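Local coordinates for protein PHOX (Pseudomonas fluorescens, PDB 4AMF) that catalyses the hydrolysis of phosphate monoesters as an alkaline phosphatase of the PhoX family, using a cofactor of iron and calcium ions, at residues Asn469-Pro474 and Leu485-Asp490; Val58-Asn63 and Met81-Glu86. All coordinates share one frame; numbering follows the deposited sequence.

Interaction 1 (Asn469-Pro474 and Leu485-Asp490); sequences NMFNSP and LWILTD. With CA (calcium ion), chain G; CA (calcium ion), chain H; ACP (phosphomethylphosphonic acid adenylate ester), chain C.
OD2 of Asp490 bridges two calcium ions, and the backbone N of the same residue donates a hydrogen bond to Ser473 O (3.0 Å, 174°). This is the inner end of a blade of the beta-propeller, where strands 474-479 and 485-489 start to pair antiparallel. Pro474 and Thr489 form a non-hydrogen-bonded pair, CA to CA 4.4 Å, from which the side chains diverge. With CG anti to the backbone N (chi1 174°), the Asp490 carboxylate reaches past the strand end into the metal site, OD2 lying 2.4 Å from the calcium of chain G. Both calcium ions also hold O1G of the substrate analogue; Asp475 and Glu383 share one of them with Asp490, Glu528 the other. Ser473, in a left-handed backbone conformation, sets its CB 3.3 Å from Asp490 O and gives its OG hydrogen to Asn472 OD1, which also accepts a hydrogen bond from Asp492 N. Without the Ser473 hydroxyl, as with an alanine here, Asn472 OD1 would probably lose one donor and Asn400 ND2 its partner, and the Asn472 amide would be less firmly held. Farther from the metals apolar contacts appear: Ile487 CG2 packs on Pro474 CB at 3.9 Å, and Thr489 CG2 comes obliquely to the Phe471 ring. Thr489 OG1 bonds to Asn505, and a water links it to the backbone of Asn472, donating to OG1 and accepting from Asn472 N at 3.0 Å.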
loop_
_atom_site.group_PDB
_atom_site.type_symbol
_atom_site.label_atom_id
_atom_site.label_comp_id
_atom_site.label_asym_id
_atom_site.label_seq_id
_atom_site.Cartn_x
_atom_site.Cartn_y
_atom_site.Cartn_z
ATOM N N ASN A 469 20.736 13.493 3.243
ATOM C CA ASN A 469 19.786 12.406 2.948
ATOM C C ASN A 469 18.362 12.628 3.413
ATOM O O ASN A 469 17.554 11.708 3.315
ATOM C CB ASN A 469 20.299 11.125 3.559
ATOM C CG ASN A 469 20.249 11.089 5.075
ATOM O OD1 ASN A 469 19.645 11.956 5.733
ATOM N ND2 ASN A 469 20.805 10.060 5.664
ATOM N N MET A 470 18.077 13.765 4.000
ATOM C CA MET A 470 16.758 14.029 4.576
ATOM C C MET A 470 15.570 13.880 3.611
ATOM O O MET A 470 15.649 14.185 2.421
ATOM C CB MET A 470 16.730 15.376 5.291
ATOM C CG MET A 470 16.971 16.551 4.399
ATOM S SD MET A 470 16.810 18.043 5.352
ATOM C CE MET A 470 17.038 19.290 4.054
ATOM N N PHE A 471 14.477 13.400 4.168
ATOM C CA PHE A 471 13.233 13.112 3.460
ATOM C C PHE A 471 12.056 13.257 4.430
ATOM O O PHE A 471 12.247 13.400 5.639
ATOM C CB PHE A 471 13.299 11.668 2.882
ATOM C CG PHE A 471 13.494 10.600 3.927
ATOM C CD1 PHE A 471 14.770 10.258 4.355
ATOM C CD2 PHE A 471 12.412 10.019 4.561
ATOM C CE1 PHE A 471 14.967 9.281 5.338
ATOM C CE2 PHE A 471 12.608 9.039 5.542
ATOM C CZ PHE A 471 13.878 8.708 5.943
ATOM N N ASN A 472 10.833 13.182 3.913
ATOM C CA ASN A 472 9.668 13.210 4.779
ATOM C C ASN A 472 8.625 12.240 4.310
ATOM O O ASN A 472 8.496 11.948 3.117
ATOM C CB ASN A 472 9.061 14.595 4.948
ATOM C CG ASN A 472 8.205 15.054 3.800
ATOM O OD1 ASN A 472 6.966 14.962 3.854
ATOM N ND2 ASN A 472 8.835 15.559 2.759
ATOM N N SER A 473 7.834 11.808 5.252
ATOM C CA SER A 473 6.706 10.920 5.010
ATOM C C SER A 473 7.129 9.639 4.264
ATOM O O SER A 473 6.605 9.340 3.178
ATOM C CB SER A 473 5.599 11.629 4.255
ATOM O OG SER A 473 5.152 12.801 4.904
ATOM N N PRO A 474 7.961 8.802 4.896
ATOM C CA PRO A 474 8.224 7.474 4.314
ATOM C C PRO A 474 6.889 6.735 4.261
ATOM O O PRO A 474 6.048 6.892 5.156
ATOM C CB PRO A 474 9.209 6.848 5.295
ATOM C CG PRO A 474 8.880 7.502 6.601
ATOM C CD PRO A 474 8.519 8.917 6.261
ATOM N N LEU A 485 17.405 -2.267 2.542
ATOM C CA LEU A 485 16.068 -1.800 2.814
ATOM C C LEU A 485 15.865 -0.553 1.964
ATOM O O LEU A 485 16.492 0.478 2.214
ATOM C CB LEU A 485 15.865 -1.467 4.293
ATOM C CG LEU A 485 14.526 -0.845 4.638
ATOM C CD1 LEU A 485 13.336 -1.775 4.295
ATOM C CD2 LEU A 485 14.465 -0.469 6.082
ATOM N N TRP A 486 14.884 -0.606 1.036
ATOM C CA TRP A 486 14.558 0.513 0.162
ATOM C C TRP A 486 13.369 1.270 0.754
ATOM O O TRP A 486 12.399 0.640 1.185
ATOM C CB TRP A 486 14.260 0.003 -1.254
ATOM C CG TRP A 486 15.419 -0.700 -1.894
ATOM C CD1 TRP A 486 15.785 -2.010 -1.742
ATOM C CD2 TRP A 486 16.430 -0.091 -2.680
ATOM N NE1 TRP A 486 16.941 -2.260 -2.448
ATOM C CE2 TRP A 486 17.357 -1.100 -3.037
ATOM C CE3 TRP A 486 16.658 1.216 -3.117
ATOM C CZ2 TRP A 486 18.484 -0.835 -3.820
ATOM C CZ3 TRP A 486 17.792 1.478 -3.858
ATOM C CH2 TRP A 486 18.652 0.451 -4.260
ATOM N N ILE A 487 13.484 2.591 0.857
ATOM C CA ILE A 487 12.507 3.460 1.502
ATOM C C ILE A 487 11.954 4.379 0.426
ATOM O O ILE A 487 12.711 5.108 -0.194
ATOM C CB ILE A 487 13.155 4.288 2.636
ATOM C CG1 ILE A 487 13.734 3.374 3.708
ATOM C CG2 ILE A 487 12.129 5.293 3.262
ATOM C CD1 ILE A 487 14.756 4.085 4.577
ATOM N N LEU A 488 10.623 4.404 0.262
ATOM C CA LEU A 488 9.980 5.186 -0.776
ATOM C C LEU A 488 9.138 6.254 -0.089
ATOM O O LEU A 488 8.527 5.976 0.940
ATOM C CB LEU A 488 9.123 4.261 -1.644
ATOM C CG LEU A 488 9.874 3.263 -2.564
ATOM C CD1 LEU A 488 10.527 2.180 -1.790
ATOM C CD2 LEU A 488 8.862 2.639 -3.575
ATOM N N THR A 489 9.149 7.510 -0.603
ATOM C CA THR A 489 8.440 8.588 0.069
ATOM C C THR A 489 7.201 9.094 -0.658
ATOM O O THR A 489 7.113 9.121 -1.896
ATOM C CB THR A 489 9.408 9.738 0.439
ATOM O OG1 THR A 489 9.619 10.601 -0.693
ATOM C CG2 THR A 489 10.763 9.231 0.957
ATOM N N ASP A 490 6.269 9.571 0.159
ATOM C CA ASP A 490 5.028 10.190 -0.224
ATOM C C ASP A 490 4.787 11.352 0.700
ATOM O O ASP A 490 3.857 11.352 1.505
ATOM C CB ASP A 490 3.862 9.187 -0.147
ATOM C CG ASP A 490 2.505 9.829 -0.407
ATOM O OD1 ASP A 490 2.462 10.870 -1.123
ATOM O OD2 ASP A 490 1.488 9.304 0.105
HETATM CA CA CA G . 1.008 7.973 2.039
HETATM CA CA CA H . -0.322 9.074 -1.375
HETATM P PG ACP C . -2.111 7.422 0.971
HETATM O O1G ACP C . -0.652 7.552 0.352
HETATM O O2G ACP C . -3.023 6.507 -0.045
HETATM O O3G ACP C . -2.055 6.885 2.437
HETATM P PB ACP C . -1.637 10.247 1.497
HETATM O O1B ACP C . -0.658 9.774 2.496
HETATM O O2B ACP C . -1.168 10.849 0.153
HETATM C C3B ACP C . -2.847 9.025 1.155
HETATM P PA ACP C . -2.983 12.778 2.046
HETATM O O1A ACP C . -3.895 12.733 0.884
HETATM O O2A ACP C . -1.948 13.849 2.192
HETATM O O3A ACP C . -2.335 11.388 2.320
HETATM O "O5'" ACP C . -3.887 12.988 3.416
HETATM C "C5'" ACP C . -3.336 12.749 4.720
HETATM C "C4'" ACP C . -4.178 11.763 5.488
HETATM O "O4'" ACP C . -5.433 12.385 5.829
HETATM C "C3'" ACP C . -4.534 10.434 4.829
HETATM O "O3'" ACP C . -4.526 9.389 5.805
HETATM C "C2'" ACP C . -5.916 10.711 4.235
HETATM O "O2'" ACP C . -6.653 9.506 4.082
HETATM C "C1'" ACP C . -6.519 11.657 5.281
HETATM N N9 ACP C . -7.491 12.613 4.764
HETATM C C8 ACP C . -7.479 13.248 3.548
HETATM N N7 ACP C . -8.484 14.067 3.361
HETATM C C5 ACP C . -9.215 13.963 4.535
HETATM C C6 ACP C . -10.440 14.532 4.947
HETATM N N6 ACP C . -11.209 15.292 4.161
HETATM N N1 ACP C . -10.898 14.210 6.179
HETATM C C2 ACP C . -10.186 13.360 6.929
HETATM N N3 ACP C . -9.035 12.745 6.634
HETATM C C4 ACP C . -8.605 13.085 5.416
HETATM O O HOH W 1 10.724 13.071 0.931
HETATM O O HOH W 2 2.474 9.366 3.148
HETATM O O HOH W 3 -2.082 10.371 -2.600
HETATM O O HOH W 4 -1.213 7.314 -2.787
#

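Interaction 2 (Val58-Asn63 and Met81-Glu86); sequences VQFGDN and MAINNE. With FEO (mu-oxo-diiron), chain I; ACP (phosphomethylphosphonic acid adenylate ester), chain C.
Asn85 lies flush against Gly61 and Asp62, and this is the tight part of the contact. The propeller blade here is a four-stranded antiparallel sheet; residues 58-63 lead into its strand 64-72, and 81-86 finish the neighbouring strand 78-85. Lacking a CB, Gly61 can bring its CA to 3.4 Å from Asn85 CG, close enough that a side chain there would run into the amide. The Asn85 side chain stands with CG anti to its carbonyl carbon (chi1 -61°), which lays the amide along the loop backbone. ND2 bonds to Asp62 O at 3.2 Å, approaching from above the carbonyl plane by a bent path (143°), while OD1 is taken up by Ser116. The same ND2 sits over one face of the Phe60 ring, offset toward the rim. Beyond it the Phe60 and Ile83 side chains cross at about a right angle, Phe60 CZ meeting Ile83 CG2 at 3.7 Å, with Ile32 and Ser116 also against the ring. The start of the loop leaves the strand, and Val58 there is partly exposed.

At the other end the protein packing gives way to metals and water. Glu86 N makes a nearly straight bond to Asn63 O (3.1 Å, 175°), fixing the backbone from which an extended side chain runs to the diiron centre. Glu190 and Cys175 also bind the diiron group. OE2 of Glu86 is 2.0 Å from FE1. That iron also carries O2G of the substrate analogue and a water, whose O lies 2.3 Å from FE1.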
loop_
_atom_site.group_PDB
_atom_site.type_symbol
_atom_site.label_atom_id
_atom_site.label_comp_id
_atom_site.label_asym_id
_atom_site.label_seq_id
_atom_site.Cartn_x
_atom_site.Cartn_y
_atom_site.Cartn_z
ATOM N N VAL A 58 -9.678 -2.300 -20.165
ATOM C CA VAL A 58 -8.696 -3.132 -20.862
ATOM C C VAL A 58 -7.361 -2.411 -21.046
ATOM O O VAL A 58 -6.477 -2.858 -21.820
ATOM C CB VAL A 58 -9.245 -3.731 -22.171
ATOM C CG1 VAL A 58 -10.391 -4.668 -21.879
ATOM C CG2 VAL A 58 -9.635 -2.672 -23.192
ATOM N N GLN A 59 -7.160 -1.351 -20.255
ATOM C CA GLN A 59 -5.931 -0.590 -20.260
ATOM C C GLN A 59 -5.330 -0.578 -18.862
ATOM O O GLN A 59 -6.062 -0.703 -17.862
ATOM C CB GLN A 59 -6.203 0.844 -20.715
ATOM C CG GLN A 59 -6.555 1.029 -22.171
ATOM C CD GLN A 59 -7.217 2.334 -22.486
ATOM O OE1 GLN A 59 -7.850 3.003 -21.631
ATOM N NE2 GLN A 59 -7.188 2.694 -23.760
ATOM N N PHE A 60 -4.013 -0.374 -18.788
ATOM C CA PHE A 60 -3.329 -0.259 -17.519
ATOM C C PHE A 60 -4.028 0.847 -16.711
ATOM O O PHE A 60 -4.345 1.912 -17.235
ATOM C CB PHE A 60 -1.855 0.033 -17.766
ATOM C CG PHE A 60 -0.996 -0.105 -16.544
ATOM C CD1 PHE A 60 -0.651 -1.355 -16.063
ATOM C CD2 PHE A 60 -0.433 0.998 -15.947
ATOM C CE1 PHE A 60 0.143 -1.481 -14.917
ATOM C CE2 PHE A 60 0.420 0.868 -14.852
ATOM C CZ PHE A 60 0.708 -0.376 -14.346
ATOM N N GLY A 61 -4.306 0.566 -15.453
ATOM C CA GLY A 61 -5.034 1.478 -14.584
ATOM C C GLY A 61 -4.230 2.701 -14.210
ATOM O O GLY A 61 -3.071 2.871 -14.619
ATOM N N ASP A 62 -4.880 3.598 -13.465
ATOM C CA ASP A 62 -4.259 4.847 -13.079
ATOM C C ASP A 62 -3.540 4.732 -11.740
ATOM O O ASP A 62 -3.688 3.744 -11.016
ATOM C CB ASP A 62 -5.346 5.917 -13.046
ATOM C CG ASP A 62 -4.884 7.328 -13.308
ATOM O OD1 ASP A 62 -3.660 7.533 -13.432
ATOM O OD2 ASP A 62 -5.766 8.251 -13.328
ATOM N N ASN A 63 -2.735 5.730 -11.416
ATOM C CA ASN A 63 -2.064 5.811 -10.132
ATOM C C ASN A 63 -1.573 4.472 -9.620
ATOM O O ASN A 63 -1.933 4.024 -8.515
ATOM C CB ASN A 63 -2.946 6.557 -9.141
ATOM C CG ASN A 63 -3.121 8.014 -9.482
ATOM O OD1 ASN A 63 -2.377 8.586 -10.264
ATOM N ND2 ASN A 63 -4.052 8.661 -8.836
ATOM N N MET A 81 3.841 -9.498 -13.380
ATOM C CA MET A 81 3.785 -8.452 -12.378
ATOM C C MET A 81 2.326 -8.159 -12.103
ATOM O O MET A 81 1.558 -8.012 -13.047
ATOM C CB MET A 81 4.498 -7.201 -12.845
ATOM C CG MET A 81 5.968 -7.409 -13.046
ATOM S SD MET A 81 6.895 -5.943 -13.566
ATOM C CE MET A 81 6.792 -5.005 -12.172
ATOM N N ALA A 82 1.951 -8.059 -10.829
ATOM C CA ALA A 82 0.610 -7.677 -10.400
ATOM C C ALA A 82 0.819 -6.322 -9.769
ATOM O O ALA A 82 1.637 -6.183 -8.849
ATOM C CB ALA A 82 0.071 -8.678 -9.402
ATOM N N ILE A 83 0.168 -5.314 -10.323
ATOM C CA ILE A 83 0.389 -3.922 -10.001
ATOM C C ILE A 83 -0.937 -3.272 -9.614
ATOM O O ILE A 83 -1.902 -3.285 -10.385
ATOM C CB ILE A 83 0.989 -3.194 -11.225
ATOM C CG1 ILE A 83 2.342 -3.809 -11.649
ATOM C CG2 ILE A 83 1.161 -1.698 -10.897
ATOM C CD1 ILE A 83 2.664 -3.560 -13.031
ATOM N N ASN A 84 -0.996 -2.700 -8.428
ATOM C CA ASN A 84 -2.192 -2.021 -7.951
ATOM C C ASN A 84 -2.406 -0.703 -8.665
ATOM O O ASN A 84 -1.447 -0.027 -8.998
ATOM C CB ASN A 84 -2.121 -1.715 -6.488
ATOM C CG ASN A 84 -2.161 -2.944 -5.631
ATOM O OD1 ASN A 84 -2.497 -4.051 -6.078
ATOM N ND2 ASN A 84 -1.939 -2.738 -4.377
ATOM N N ASN A 85 -3.655 -0.296 -8.793
ATOM C CA ASN A 85 -4.061 0.982 -9.391
ATOM C C ASN A 85 -4.982 1.597 -8.317
ATOM O O ASN A 85 -6.071 1.149 -8.105
ATOM C CB ASN A 85 -4.760 0.765 -10.714
ATOM C CG ASN A 85 -3.844 0.089 -11.688
ATOM O OD1 ASN A 85 -4.122 -1.022 -12.160
ATOM N ND2 ASN A 85 -2.834 0.810 -12.094
ATOM N N GLU A 86 -4.470 2.571 -7.584
ATOM C CA GLU A 86 -5.140 3.044 -6.359
ATOM C C GLU A 86 -6.296 3.978 -6.547
ATOM O O GLU A 86 -7.317 3.839 -5.861
ATOM C CB GLU A 86 -4.071 3.664 -5.420
ATOM C CG GLU A 86 -4.645 3.930 -4.015
ATOM C CD GLU A 86 -3.757 4.667 -3.054
ATOM O OE1 GLU A 86 -3.062 5.608 -3.485
ATOM O OE2 GLU A 86 -3.676 4.215 -1.892
HETATM FE FE1 FEO I . -2.493 4.463 -0.275
HETATM FE FE2 FEO I . -1.509 4.971 2.913
HETATM O O FEO I . -1.087 4.703 1.025
HETATM P PG ACP C . -2.111 7.422 0.971
HETATM O O1G ACP C . -0.652 7.552 0.352
HETATM O O2G ACP C . -3.023 6.507 -0.045
HETATM O O3G ACP C . -2.055 6.885 2.437
HETATM P PB ACP C . -1.637 10.247 1.497
HETATM O O1B ACP C . -0.658 9.774 2.496
HETATM O O2B ACP C . -1.168 10.849 0.153
HETATM C C3B ACP C . -2.847 9.025 1.155
HETATM P PA ACP C . -2.983 12.778 2.046
HETATM O O1A ACP C . -3.895 12.733 0.884
HETATM O O2A ACP C . -1.948 13.849 2.192
HETATM O O3A ACP C . -2.335 11.388 2.320
HETATM O "O5'" ACP C . -3.887 12.988 3.416
HETATM C "C5'" ACP C . -3.336 12.749 4.720
HETATM C "C4'" ACP C . -4.178 11.763 5.488
HETATM O "O4'" ACP C . -5.433 12.385 5.829
HETATM C "C3'" ACP C . -4.534 10.434 4.829
HETATM O "O3'" ACP C . -4.526 9.389 5.805
HETATM C "C2'" ACP C . -5.916 10.711 4.235
HETATM O "O2'" ACP C . -6.653 9.506 4.082
HETATM C "C1'" ACP C . -6.519 11.657 5.281
HETATM N N9 ACP C . -7.491 12.613 4.764
HETATM C C8 ACP C . -7.479 13.248 3.548
HETATM N N7 ACP C . -8.484 14.067 3.361
HETATM C C5 ACP C . -9.215 13.963 4.535
HETATM C C6 ACP C . -10.440 14.532 4.947
HETATM N N6 ACP C . -11.209 15.292 4.161
HETATM N N1 ACP C . -10.898 14.210 6.179
HETATM C C2 ACP C . -10.186 13.360 6.929
HETATM N N3 ACP C . -9.035 12.745 6.634
HETATM C C4 ACP C . -8.605 13.085 5.416
HETATM O O HOH W 5 -0.626 4.888 -1.622
#

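Interactions 1 and 2 are both buried and built alike in two different blades of the propeller: each joins the loop entering one strand to the end of the antiparallel partner, and each delivers an acid just past it. Ser473 and Asn63, both with positive phi, present the carbonyl that receives the acid's N-H. The contacts do not touch, their nearest atoms lying about 7 Å apart and their centres 23 Å, but converge on the terminal phosphonate of the substrate analogue. Interaction 1 meets it through calcium, interaction 2 through iron. Their interiors differ: interaction 1 combines a bridging water with apolar contacts, interaction 2 lays an asparagine amide against a glycine, its N over a phenylalanine ring.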